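Local coordinates for phosphate ABC transporter, phosphate-binding protein (Clostridium perfringens, PDB 4Q8R), which binds inorganic phosphate with high affinity and probably hands it to the membrane part of an ABC-type phosphate importer, at residues T12-V17 / R206-V211; E19-A24 / Q234-K239; V74-D79 / F227-E232; S174-D179 / A238-I243. All coordinates share one frame; numbering follows the deposited sequence.

Overall arrangement
Contact 1 lies at the phosphate, which Thr12 and Ser13 help to bind, with strand 205-213 beside that turn. Helix 15-28, which starts there, runs on to contact 2, where it packs on the last helix, 231-239; the centres lie about 12 Å apart, joined through Val17 CG2, 3.8 Å from Val237 CA. Contact 3 sets strand 71-86 against helix 219-229, its centre about 9 Å from that of contact 2, and Gln234 NE2 bridges both by bonding Ile76 O at 2.9 Å. Contact 4 continues helix 231-239 into its C-terminal turn against 174-179. It meets contact 1 where Tyr177 OH lies 2.7 Å from Thr12 O. An Arg206-Asp79 salt bridge links contacts 1 and 3.

Contact 1 of 4, residues T12-V17 / R206-V211; sequences TSVGPV and RPFLAV. With PO4 (phosphate ion), chain B.
Phe208 carries its ring beside its own backbone N (chi1 -75°), while Val14 turns CG1 anti to its N (chi1 -174°) and so points the other methyl, CG2, across at that ring. This happens beside the ligand cleft of a periplasmic-type binding protein fold, where the turn leading into helix 15-28 lines one side of a phosphate ion and strand 205-213 runs alongside. Val14 CG2 sits over the middle of one ring face, 3.6 Å from the centroid of Phe208 and 12° off the normal, a clear CH-pi contact. At the far end of the ring, Ser13 O approaches Phe208 CZ obliquely at 3.6 Å; Val17 CG1 adds a looser touch at 4.2 Å from Phe208 CE2.

Arg206 bends at chi2 and brings NH1 to 3.1 Å from Ser13 OG. Its guanidinium does not touch the anion: NE makes a salt bridge with Asp79, NH2 bonds Ser59 O and NH1 bonds Thr131 OG1. Ser11, Ser41, Ser59, Ser129, Gly130 and Thr131 complete the phosphate site. Thr12 grips one phosphate oxygen, O2, twice, from N at 2.8 Å and from OG1 at 2.6 Å. Ser13 does the same to the next oxygen: its N donates to phosphate O4 at 3.1 Å and its OG to that same O4 at 2.7 Å.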
loop_
_atom_site.group_PDB
_atom_site.type_symbol
_atom_site.label_atom_id
_atom_site.label_comp_id
_atom_site.label_asym_id
_atom_site.label_seq_id
_atom_site.Cartn_x
_atom_site.Cartn_y
_atom_site.Cartn_z
ATOM N N THR A 12 -0.478 -6.276 -1.999
ATOM C CA THR A 12 0.890 -6.464 -1.635
ATOM C C THR A 12 1.266 -5.588 -0.425
ATOM O O THR A 12 2.173 -5.959 0.335
ATOM C CB THR A 12 1.880 -6.242 -2.805
ATOM O OG1 THR A 12 1.904 -4.875 -3.198
ATOM C CG2 THR A 12 1.519 -7.135 -3.969
ATOM N N SER A 13 0.619 -4.443 -0.258
ATOM C CA SER A 13 0.925 -3.540 0.853
ATOM C C SER A 13 0.544 -4.232 2.173
ATOM O O SER A 13 1.260 -4.086 3.166
ATOM C CB SER A 13 0.136 -2.251 0.747
ATOM O OG SER A 13 0.376 -1.560 -0.472
ATOM N N VAL A 14 -0.553 -4.984 2.131
ATOM C CA VAL A 14 -1.057 -5.674 3.338
ATOM C C VAL A 14 -0.320 -6.946 3.612
ATOM O O VAL A 14 -0.381 -7.439 4.746
ATOM C CB VAL A 14 -2.617 -5.943 3.226
ATOM C CG1 VAL A 14 -3.225 -6.524 4.518
ATOM C CG2 VAL A 14 -3.349 -4.657 2.962
ATOM N N GLY A 15 0.405 -7.508 2.651
ATOM C CA GLY A 15 1.037 -8.811 2.801
ATOM C C GLY A 15 1.935 -8.965 4.056
ATOM O O GLY A 15 1.760 -9.944 4.789
ATOM N N PRO A 16 2.854 -7.989 4.334
ATOM C CA PRO A 16 3.754 -8.197 5.468
ATOM C C PRO A 16 2.946 -8.300 6.768
ATOM O O PRO A 16 3.173 -9.232 7.563
ATOM C CB PRO A 16 4.631 -6.945 5.446
ATOM C CG PRO A 16 4.788 -6.715 3.927
ATOM C CD PRO A 16 3.381 -6.952 3.421
ATOM N N VAL A 17 1.980 -7.414 6.968
ATOM C CA VAL A 17 1.197 -7.478 8.228
ATOM C C VAL A 17 0.294 -8.679 8.314
ATOM O O VAL A 17 0.148 -9.289 9.386
ATOM C CB VAL A 17 0.455 -6.159 8.534
ATOM C CG1 VAL A 17 -0.743 -5.871 7.635
ATOM C CG2 VAL A 17 0.011 -6.113 10.009
ATOM N N ARG A 206 -4.134 5.765 3.343
ATOM C CA ARG A 206 -5.267 5.000 2.866
ATOM C C ARG A 206 -5.572 3.858 3.870
ATOM O O ARG A 206 -4.712 3.521 4.708
ATOM C CB ARG A 206 -5.045 4.477 1.424
ATOM C CG ARG A 206 -3.634 4.066 1.093
ATOM C CD ARG A 206 -3.269 2.771 1.836
ATOM N NE ARG A 206 -1.921 2.306 1.581
ATOM C CZ ARG A 206 -1.520 1.725 0.466
ATOM N NH1 ARG A 206 -0.278 1.347 0.371
ATOM N NH2 ARG A 206 -2.372 1.565 -0.580
ATOM N N PRO A 207 -6.801 3.331 3.849
ATOM C CA PRO A 207 -7.086 2.171 4.734
ATOM C C PRO A 207 -6.525 0.858 4.201
ATOM O O PRO A 207 -6.329 0.665 2.983
ATOM C CB PRO A 207 -8.623 2.097 4.712
ATOM C CG PRO A 207 -8.981 2.560 3.286
ATOM C CD PRO A 207 -7.990 3.727 3.074
ATOM N N PHE A 208 -6.329 -0.075 5.125
ATOM C CA PHE A 208 -6.220 -1.502 4.864
ATOM C C PHE A 208 -7.548 -2.120 5.227
ATOM O O PHE A 208 -8.033 -1.900 6.353
ATOM C CB PHE A 208 -5.106 -2.156 5.644
ATOM C CG PHE A 208 -3.695 -1.884 5.158
ATOM C CD1 PHE A 208 -3.384 -1.100 4.017
ATOM C CD2 PHE A 208 -2.617 -2.482 5.832
ATOM C CE1 PHE A 208 -2.070 -0.933 3.613
ATOM C CE2 PHE A 208 -1.328 -2.337 5.401
ATOM C CZ PHE A 208 -1.039 -1.555 4.285
ATOM N N LEU A 209 -8.140 -2.845 4.268
ATOM C CA LEU A 209 -9.427 -3.513 4.443
ATOM C C LEU A 209 -9.309 -4.993 4.263
ATOM O O LEU A 209 -8.577 -5.491 3.377
ATOM C CB LEU A 209 -10.474 -2.991 3.436
ATOM C CG LEU A 209 -10.732 -1.505 3.349
ATOM C CD1 LEU A 209 -11.684 -1.209 2.198
ATOM C CD2 LEU A 209 -11.221 -0.969 4.685
ATOM N N ALA A 210 -10.026 -5.733 5.127
ATOM C CA ALA A 210 -10.352 -7.108 4.900
ATOM C C ALA A 210 -11.813 -7.087 4.407
ATOM O O ALA A 210 -12.675 -6.442 5.066
ATOM C CB ALA A 210 -10.275 -7.850 6.237
ATOM N N VAL A 211 -12.089 -7.738 3.266
ATOM C CA VAL A 211 -13.359 -7.742 2.650
ATOM C C VAL A 211 -13.806 -9.185 2.419
ATOM O O VAL A 211 -13.004 -10.084 2.188
ATOM C CB VAL A 211 -13.427 -6.922 1.324
ATOM C CG1 VAL A 211 -12.974 -5.500 1.561
ATOM C CG2 VAL A 211 -12.620 -7.593 0.197
HETATM P P PO4 B . -1.395 -3.043 -3.507
HETATM O O1 PO4 B . -2.851 -3.260 -3.948
HETATM O O2 PO4 B . -0.526 -4.226 -3.875
HETATM O O3 PO4 B . -0.884 -1.705 -4.023
HETATM O O4 PO4 B . -1.411 -2.888 -1.949
#

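Contact 2 of 4, residues E19-A24 / Q234-K239; sequences EAEAEA and QDIVAK. With ZN (zinc ion), chain D.
In the helix pair formed by 15-28 and the last helix, 231-239, Ile236 reaches across to Ala20, Glu21 and Ala24. Its two branches divide the work. CG2 rests on Ala20 CB at 3.6 Å, while the longer arm, with CG1 set beside the backbone N (chi1 -72°), carries CD1 one helical turn along to Ala24 CB at 3.5 Å, a tight fit for two carbons. Ile236 thus lies over the methyls of both alanines; the segment axes approach to 9.7 Å, and their directions differ by 142°, nearer antiparallel than parallel. The C-terminal helix of this periplasmic-type binding protein fold lies here along the helix that starts at the phosphate.

Beside Ile236 lies the carboxylate of Glu21, whose chain folds at chi2 (-75°) so that the group lies across the interface. Its OE2 is 3.6 Å from Val237 CG2, and OE1 lies 3.6 Å from Ile236 CD1. This is a buried acid in largely apolar company, since Phe224, Phe227 and Ile228 of helix 219-229 also touch it; such surroundings could raise its pKa. Asp235, the residue before Ile236, carries its carboxylate away from helix 15-28 to a zinc ion. Asp235 OD2 binds that zinc at 2.0 Å together with Glu231, and OD1 of the same carboxylate, a longer 2.7 Å from the metal, forms a salt bridge with Lys244.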
loop_
_atom_site.group_PDB
_atom_site.type_symbol
_atom_site.label_atom_id
_atom_site.label_comp_id
_atom_site.label_asym_id
_atom_site.label_seq_id
_atom_site.Cartn_x
_atom_site.Cartn_y
_atom_site.Cartn_z
ATOM N N GLU A 19 0.887 -11.608 7.029
ATOM C CA GLU A 19 1.739 -12.763 7.354
ATOM C C GLU A 19 2.075 -12.749 8.886
ATOM O O GLU A 19 2.032 -13.791 9.572
ATOM C CB GLU A 19 3.069 -12.750 6.597
ATOM C CG GLU A 19 2.948 -12.881 5.059
ATOM C CD GLU A 19 4.303 -12.765 4.345
ATOM O OE1 GLU A 19 5.385 -12.640 5.015
ATOM O OE2 GLU A 19 4.280 -12.829 3.115
ATOM N N ALA A 20 2.384 -11.577 9.411
ATOM C CA ALA A 20 2.707 -11.458 10.853
ATOM C C ALA A 20 1.502 -11.820 11.693
ATOM O O ALA A 20 1.615 -12.517 12.751
ATOM C CB ALA A 20 3.173 -10.040 11.148
ATOM N N GLU A 21 0.343 -11.361 11.277
ATOM C CA GLU A 21 -0.908 -11.703 11.936
ATOM C C GLU A 21 -1.158 -13.188 11.940
ATOM O O GLU A 21 -1.540 -13.776 12.996
ATOM C CB GLU A 21 -2.114 -10.949 11.361
ATOM C CG GLU A 21 -2.077 -9.413 11.410
ATOM C CD GLU A 21 -2.328 -8.804 12.799
ATOM O OE1 GLU A 21 -2.544 -9.561 13.789
ATOM O OE2 GLU A 21 -2.275 -7.556 12.884
ATOM N N ALA A 22 -0.928 -13.831 10.796
ATOM C CA ALA A 22 -1.160 -15.238 10.683
ATOM C C ALA A 22 -0.247 -16.012 11.593
ATOM O O ALA A 22 -0.660 -16.997 12.209
ATOM C CB ALA A 22 -1.030 -15.700 9.189
ATOM N N GLU A 23 1.001 -15.621 11.696
ATOM C CA GLU A 23 1.912 -16.447 12.477
ATOM C C GLU A 23 1.540 -16.323 13.935
ATOM O O GLU A 23 1.664 -17.288 14.715
ATOM C CB GLU A 23 3.375 -16.049 12.256
ATOM C CG GLU A 23 3.895 -16.265 10.817
ATOM C CD GLU A 23 3.494 -17.595 10.122
ATOM O OE1 GLU A 23 3.318 -17.687 8.851
ATOM O OE2 GLU A 23 3.365 -18.589 10.799
ATOM N N ALA A 24 1.130 -15.144 14.340
ATOM C CA ALA A 24 0.785 -14.947 15.766
ATOM C C ALA A 24 -0.515 -15.702 16.081
ATOM O O ALA A 24 -0.661 -16.292 17.167
ATOM C CB ALA A 24 0.685 -13.492 16.108
ATOM N N GLN A 234 -3.560 -5.511 16.834
ATOM C CA GLN A 234 -3.241 -4.115 16.552
ATOM C C GLN A 234 -1.802 -3.696 16.924
ATOM O O GLN A 234 -1.242 -2.781 16.325
ATOM C CB GLN A 234 -4.290 -3.190 17.129
ATOM C CG GLN A 234 -5.662 -3.381 16.551
ATOM C CD GLN A 234 -5.780 -2.780 15.121
ATOM O OE1 GLN A 234 -5.654 -1.541 14.924
ATOM N NE2 GLN A 234 -5.957 -3.670 14.131
ATOM N N ASP A 235 -1.203 -4.356 17.910
ATOM C CA ASP A 235 0.232 -4.169 18.160
ATOM C C ASP A 235 1.084 -4.689 17.017
ATOM O O ASP A 235 2.134 -4.105 16.715
ATOM C CB ASP A 235 0.710 -4.897 19.443
ATOM C CG ASP A 235 0.228 -4.234 20.722
ATOM O OD1 ASP A 235 -0.123 -3.044 20.694
ATOM O OD2 ASP A 235 0.204 -4.986 21.761
ATOM N N ILE A 236 0.633 -5.776 16.365
ATOM C CA ILE A 236 1.345 -6.306 15.200
ATOM C C ILE A 236 1.237 -5.290 14.030
ATOM O O ILE A 236 2.213 -5.057 13.367
ATOM C CB ILE A 236 0.772 -7.702 14.791
ATOM C CG1 ILE A 236 1.205 -8.758 15.836
ATOM C CG2 ILE A 236 1.204 -8.126 13.420
ATOM C CD1 ILE A 236 0.380 -10.032 15.889
ATOM N N VAL A 237 0.079 -4.648 13.874
ATOM C CA VAL A 237 -0.135 -3.594 12.865
ATOM C C VAL A 237 0.859 -2.488 13.142
ATOM O O VAL A 237 1.576 -2.034 12.230
ATOM C CB VAL A 237 -1.601 -3.088 12.958
ATOM C CG1 VAL A 237 -1.855 -1.640 12.602
ATOM C CG2 VAL A 237 -2.555 -4.067 12.278
ATOM N N ALA A 238 0.922 -2.059 14.417
ATOM C CA ALA A 238 1.879 -0.963 14.760
ATOM C C ALA A 238 3.321 -1.362 14.446
ATOM O O ALA A 238 4.106 -0.509 13.984
ATOM C CB ALA A 238 1.789 -0.562 16.236
ATOM N N LYS A 239 3.692 -2.617 14.746
ATOM C CA LYS A 239 5.089 -3.092 14.518
ATOM C C LYS A 239 5.491 -3.123 13.024
ATOM O O LYS A 239 6.674 -3.059 12.692
ATOM C CB LYS A 239 5.374 -4.436 15.220
ATOM C CG LYS A 239 5.580 -4.247 16.718
ATOM C CD LYS A 239 5.511 -5.575 17.486
ATOM C CE LYS A 239 6.704 -6.473 17.181
ATOM N NZ LYS A 239 7.221 -7.125 18.436
HETATM ZN ZN ZN D . -0.311 -3.752 23.304
#

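Contact 3 of 4, residues V74-D79 / F227-E232; sequences VEIAYD and FILSEE. With ZN (zinc ion), chain D.
The CG2 methyl of Ile228 lies against the branched CB of Ile76 at 3.7 Å and nearly as close to Ile76 CG2. Strand 71-86 of the binding protein's mixed sheet is here covered by the end of helix 219-229, a plain strand-on-helix packing of the alpha/beta fold. Next to this pair, Leu229 spreads its two methyls along the strand: CD1 touches Val74 CG1 at 3.9 Å, and CD2 comes up to Glu75 O at 3.5 Å. With CG1 beside the backbone N (chi1 -65°), Ile228 turns CG2 to the strand.

One step out, the backbone of Ile76 departs from extended geometry, with psi near -15°, and both Ile76 and Ala77 pair with Phe208 of strand 205-213, consistent with a classic beta bulge. The amide of Gln234 spans the interface from outside the two segments, its NE2 bonding Ile76 O as well as Ile228 O, so that strand and helix end share one donor.

Farther along, the helix is interrupted at Ser230. Ser230 is the N-cap of helix 231-239, its side chain bonded to the backbone N of Gly233; Glu231 follows, one of its two conformers reaching the zinc ion. Helix 219-229 ends at the same point: Phe227 O accepts both Ser230 N at 3.1 Å and Ser230 OG at 2.6 Å, the hydroxyl tilted 15° from the carbonyl plane.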
loop_
_atom_site.group_PDB
_atom_site.type_symbol
_atom_site.label_atom_id
_atom_site.label_comp_id
_atom_site.label_asym_id
_atom_site.label_seq_id
_atom_site.Cartn_x
_atom_site.Cartn_y
_atom_site.Cartn_z
ATOM N N VAL A 74 -13.969 -4.510 6.573
ATOM C CA VAL A 74 -13.448 -4.316 7.941
ATOM C C VAL A 74 -12.102 -3.582 7.791
ATOM O O VAL A 74 -11.146 -4.137 7.226
ATOM C CB VAL A 74 -13.227 -5.660 8.679
ATOM C CG1 VAL A 74 -12.544 -5.455 9.990
ATOM C CG2 VAL A 74 -14.538 -6.356 8.878
ATOM N N GLU A 75 -12.029 -2.378 8.344
ATOM C CA GLU A 75 -10.795 -1.667 8.381
ATOM C C GLU A 75 -9.889 -2.342 9.445
ATOM O O GLU A 75 -10.264 -2.419 10.640
ATOM C CB GLU A 75 -11.078 -0.194 8.658
ATOM C CG GLU A 75 -9.912 0.728 8.556
ATOM C CD GLU A 75 -10.287 2.225 8.767
ATOM O OE1 GLU A 75 -11.387 2.669 8.333
ATOM O OE2 GLU A 75 -9.473 2.984 9.355
ATOM N N ILE A 76 -8.699 -2.791 9.047
ATOM C CA ILE A 76 -7.733 -3.407 9.985
ATOM C C ILE A 76 -6.503 -2.572 10.385
ATOM O O ILE A 76 -5.847 -2.866 11.388
ATOM C CB ILE A 76 -7.225 -4.774 9.515
ATOM C CG1 ILE A 76 -6.516 -4.668 8.160
ATOM C CG2 ILE A 76 -8.354 -5.774 9.396
ATOM C CD1 ILE A 76 -5.853 -5.982 7.706
ATOM N N ALA A 77 -6.253 -1.519 9.622
ATOM C CA ALA A 77 -5.119 -0.586 9.801
ATOM C C ALA A 77 -5.335 0.616 8.891
ATOM O O ALA A 77 -6.161 0.561 7.956
ATOM C CB ALA A 77 -3.784 -1.235 9.506
ATOM N N TYR A 78 -4.598 1.690 9.171
ATOM C CA TYR A 78 -4.392 2.752 8.174
ATOM C C TYR A 78 -2.919 2.702 7.815
ATOM O O TYR A 78 -2.096 2.180 8.581
ATOM C CB TYR A 78 -4.912 4.100 8.688
ATOM C CG TYR A 78 -5.752 4.877 7.775
ATOM C CD1 TYR A 78 -7.110 4.561 7.572
ATOM C CD2 TYR A 78 -5.189 5.984 7.057
ATOM C CE1 TYR A 78 -7.873 5.325 6.668
ATOM C CE2 TYR A 78 -5.937 6.743 6.167
ATOM C CZ TYR A 78 -7.270 6.418 5.958
ATOM O OH TYR A 78 -7.977 7.173 5.035
ATOM N N ASP A 79 -2.589 3.192 6.628
ATOM C CA ASP A 79 -1.275 3.047 6.057
ATOM C C ASP A 79 -0.879 4.314 5.276
ATOM O O ASP A 79 -1.632 4.790 4.401
ATOM C CB ASP A 79 -1.234 1.852 5.107
ATOM C CG ASP A 79 0.123 1.634 4.457
ATOM O OD1 ASP A 79 1.155 1.469 5.129
ATOM O OD2 ASP A 79 0.180 1.545 3.232
ATOM N N PHE A 227 -9.047 -11.466 15.712
ATOM C CA PHE A 227 -7.706 -11.429 16.282
ATOM C C PHE A 227 -6.925 -10.213 15.791
ATOM O O PHE A 227 -6.221 -9.574 16.523
ATOM C CB PHE A 227 -6.937 -12.659 15.932
ATOM C CG PHE A 227 -5.518 -12.586 16.340
ATOM C CD1 PHE A 227 -5.173 -12.785 17.669
ATOM C CD2 PHE A 227 -4.508 -12.284 15.416
ATOM C CE1 PHE A 227 -3.843 -12.731 18.051
ATOM C CE2 PHE A 227 -3.183 -12.206 15.802
ATOM C CZ PHE A 227 -2.841 -12.428 17.117
ATOM N N ILE A 228 -7.033 -9.919 14.500
ATOM C CA ILE A 228 -6.328 -8.755 13.933
ATOM C C ILE A 228 -6.788 -7.455 14.591
ATOM O O ILE A 228 -6.003 -6.522 14.816
ATOM C CB ILE A 228 -6.522 -8.674 12.409
ATOM C CG1 ILE A 228 -5.881 -9.857 11.721
ATOM C CG2 ILE A 228 -5.958 -7.338 11.862
ATOM C CD1 ILE A 228 -6.274 -9.902 10.218
ATOM N N LEU A 229 -8.067 -7.411 14.970
ATOM C CA LEU A 229 -8.644 -6.226 15.587
ATOM C C LEU A 229 -8.410 -6.136 17.089
ATOM O O LEU A 229 -8.689 -5.086 17.712
ATOM C CB LEU A 229 -10.126 -6.111 15.346
ATOM C CG LEU A 229 -10.543 -5.957 13.886
ATOM C CD1 LEU A 229 -12.043 -6.050 13.761
ATOM C CD2 LEU A 229 -9.990 -4.648 13.321
ATOM N N SER A 230 -7.921 -7.238 17.654
ATOM C CA SER A 230 -7.626 -7.330 19.073
ATOM C C SER A 230 -6.436 -6.486 19.435
ATOM O O SER A 230 -5.701 -5.925 18.537
ATOM C CB SER A 230 -7.404 -8.786 19.492
ATOM O OG SER A 230 -6.140 -9.304 19.103
ATOM N N GLU A 231 -6.217 -6.377 20.753
ATOM C CA GLU A 231 -5.148 -5.549 21.231
ATOM C C GLU A 231 -3.800 -6.109 20.656
ATOM O O GLU A 231 -2.944 -5.334 20.153
ATOM C CB GLU A 231 -5.248 -5.408 22.785
ATOM C CG GLU A 231 -4.520 -4.201 23.348
ATOM C CD GLU A 231 -3.033 -4.395 23.305
ATOM O OE1 GLU A 231 -2.666 -5.606 23.373
ATOM O OE2 GLU A 231 -2.280 -3.356 23.185
ATOM N N GLU A 232 -3.632 -7.419 20.738
ATOM C CA GLU A 232 -2.437 -8.030 20.230
ATOM C C GLU A 232 -2.337 -7.860 18.692
ATOM O O GLU A 232 -1.240 -7.569 18.117
ATOM C CB GLU A 232 -2.410 -9.514 20.568
ATOM C CG GLU A 232 -1.113 -10.152 20.079
ATOM C CD GLU A 232 -0.940 -11.648 20.354
ATOM O OE1 GLU A 232 -1.599 -12.201 21.268
ATOM O OE2 GLU A 232 -0.093 -12.272 19.647
HETATM ZN ZN ZN D . -0.311 -3.752 23.304
#

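Contact 4 of 4, residues S174-D179 / A238-I243; sequences SFSYVD and AKEHLI. With ZN (zinc ion), chain C.
The chain turns at His241 (phi 63°), and its CA lies 5.2 Å from the CA of Ser176, on the short 3-10 segment 175-177. Ser176 carries the polar link. With OG anti to the backbone N (chi1 -156°), its hydroxyl donates to Glu240 O at 2.9 Å, lying in the carbonyl plane on a lone pair, with a C=O...donor angle of 141°. Ser176 CA adds a weak CA-H...O contact to the same oxygen at 3.3 Å.

His241 is the C-prime residue of a Schellman motif that ends helix 231-239, its N bonding Ala238 O while Leu242 N returns to Val237 O. Facing it, 174-179 opens with an ST turn, Ser174 OG accepting from Ser176 N at 3.0 Å while also bonding Asp79 on strand 71-86. A water extends the link on the polar side, donating to Ser176 O and, at 2.8 Å, to Glu240 OE1. Phe175 CB lies 3.7 Å from His241 O, which sits at the edge of the phenyl ring, near its plane. On the apolar side, Leu242 CD2 lies against Ser176 CB at 4.0 Å, and Leu242 also packs on Val17 and Phe208. The imidazole of His241 has Lys239 O over one face and Ser176 O near its edge; its NE2 coordinates a zinc ion at 2.3 Å.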
loop_
_atom_site.group_PDB
_atom_site.type_symbol
_atom_site.label_atom_id
_atom_site.label_comp_id
_atom_site.label_asym_id
_atom_site.label_seq_id
_atom_site.Cartn_x
_atom_site.Cartn_y
_atom_site.Cartn_z
ATOM N N SER A 174 3.884 1.487 0.410
ATOM C CA SER A 174 3.446 1.484 1.813
ATOM C C SER A 174 4.647 1.706 2.774
ATOM O O SER A 174 5.730 1.161 2.557
ATOM C CB SER A 174 2.847 0.119 2.126
ATOM O OG SER A 174 2.739 -0.119 3.522
ATOM N N PHE A 175 4.396 2.438 3.846
ATOM C CA PHE A 175 5.384 2.653 4.887
ATOM C C PHE A 175 5.910 1.302 5.413
ATOM O O PHE A 175 7.057 1.228 5.942
ATOM C CB PHE A 175 4.739 3.339 6.072
ATOM C CG PHE A 175 4.490 4.816 5.941
ATOM C CD1 PHE A 175 4.649 5.545 4.745
ATOM C CD2 PHE A 175 4.051 5.536 7.111
ATOM C CE1 PHE A 175 4.393 6.883 4.723
ATOM C CE2 PHE A 175 3.852 6.885 7.083
ATOM C CZ PHE A 175 3.988 7.577 5.856
ATOM N N SER A 176 5.067 0.245 5.337
ATOM C CA SER A 176 5.415 -1.090 5.783
ATOM C C SER A 176 6.685 -1.649 5.124
ATOM O O SER A 176 7.357 -2.529 5.634
ATOM C CB SER A 176 4.231 -2.076 5.589
ATOM O OG SER A 176 4.361 -3.119 6.451
ATOM N N TYR A 177 6.982 -1.141 3.917
ATOM C CA TYR A 177 8.149 -1.597 3.162
ATOM C C TYR A 177 9.331 -0.653 3.266
ATOM O O TYR A 177 10.389 -0.951 2.720
ATOM C CB TYR A 177 7.811 -1.722 1.677
ATOM C CG TYR A 177 6.968 -2.943 1.336
ATOM C CD1 TYR A 177 5.607 -3.009 1.666
ATOM C CD2 TYR A 177 7.553 -4.033 0.697
ATOM C CE1 TYR A 177 4.846 -4.133 1.321
ATOM C CE2 TYR A 177 6.820 -5.151 0.390
ATOM C CZ TYR A 177 5.479 -5.218 0.698
ATOM O OH TYR A 177 4.828 -6.345 0.254
ATOM N N VAL A 178 9.172 0.485 3.918
ATOM C CA VAL A 178 10.277 1.482 3.965
ATOM C C VAL A 178 11.316 1.017 4.983
ATOM O O VAL A 178 10.965 0.567 6.044
ATOM C CB VAL A 178 9.782 2.890 4.296
ATOM C CG1 VAL A 178 10.970 3.845 4.439
ATOM C CG2 VAL A 178 8.824 3.400 3.203
ATOM N N ASP A 179 12.584 1.038 4.616
ATOM C CA ASP A 179 13.644 0.771 5.535
ATOM C C ASP A 179 14.804 1.611 5.121
ATOM O O ASP A 179 14.645 2.485 4.276
ATOM C CB ASP A 179 14.018 -0.725 5.583
ATOM C CG ASP A 179 14.430 -1.274 4.217
ATOM O OD1 ASP A 179 14.862 -0.481 3.360
ATOM O OD2 ASP A 179 14.327 -2.478 4.013
ATOM N N ALA A 238 0.922 -2.059 14.417
ATOM C CA ALA A 238 1.879 -0.963 14.760
ATOM C C ALA A 238 3.321 -1.362 14.446
ATOM O O ALA A 238 4.106 -0.509 13.984
ATOM C CB ALA A 238 1.789 -0.562 16.236
ATOM N N LYS A 239 3.692 -2.617 14.746
ATOM C CA LYS A 239 5.089 -3.092 14.518
ATOM C C LYS A 239 5.491 -3.123 13.024
ATOM O O LYS A 239 6.674 -3.059 12.692
ATOM C CB LYS A 239 5.374 -4.436 15.220
ATOM C CG LYS A 239 5.580 -4.247 16.718
ATOM C CD LYS A 239 5.511 -5.575 17.486
ATOM C CE LYS A 239 6.704 -6.473 17.181
ATOM N NZ LYS A 239 7.221 -7.125 18.436
ATOM N N GLU A 240 4.492 -3.252 12.162
ATOM C CA GLU A 240 4.676 -3.243 10.698
ATOM C C GLU A 240 4.609 -1.810 10.126
ATOM O O GLU A 240 4.410 -1.646 8.926
ATOM C CB GLU A 240 3.645 -4.178 10.063
ATOM C CG GLU A 240 3.810 -5.607 10.478
ATOM C CD GLU A 240 5.070 -6.267 9.964
ATOM O OE1 GLU A 240 5.530 -5.907 8.895
ATOM O OE2 GLU A 240 5.573 -7.208 10.602
ATOM N N HIS A 241 4.809 -0.790 10.978
ATOM C CA HIS A 241 4.786 0.628 10.603
ATOM C C HIS A 241 3.446 1.149 10.060
ATOM O O HIS A 241 3.372 2.114 9.330
ATOM C CB HIS A 241 5.885 0.891 9.591
ATOM C CG HIS A 241 7.183 0.262 9.962
ATOM N ND1 HIS A 241 7.845 0.583 11.134
ATOM C CD2 HIS A 241 7.927 -0.694 9.361
ATOM C CE1 HIS A 241 8.956 -0.130 11.224
ATOM N NE2 HIS A 241 9.033 -0.907 10.155
ATOM N N LEU A 242 2.378 0.532 10.523
ATOM C CA LEU A 242 1.029 0.955 10.229
ATOM C C LEU A 242 0.401 1.749 11.343
ATOM O O LEU A 242 0.978 1.873 12.435
ATOM C CB LEU A 242 0.203 -0.257 9.925
ATOM C CG LEU A 242 0.785 -1.233 8.879
ATOM C CD1 LEU A 242 -0.126 -2.441 8.718
ATOM C CD2 LEU A 242 1.024 -0.558 7.511
ATOM N N ILE A 243 -0.793 2.237 11.113
ATOM C CA ILE A 243 -1.534 3.018 12.086
ATOM C C ILE A 243 -2.700 2.195 12.609
ATOM O O ILE A 243 -3.486 1.653 11.839
ATOM C CB ILE A 243 -2.065 4.314 11.459
ATOM C CG1 ILE A 243 -0.920 5.256 11.061
ATOM C CG2 ILE A 243 -3.036 5.024 12.380
ATOM C CD1 ILE A 243 -0.171 4.817 9.819
HETATM ZN ZN ZN C . 10.365 -2.773 9.822
HETATM O O HOH W 1 7.170 -3.865 8.039
#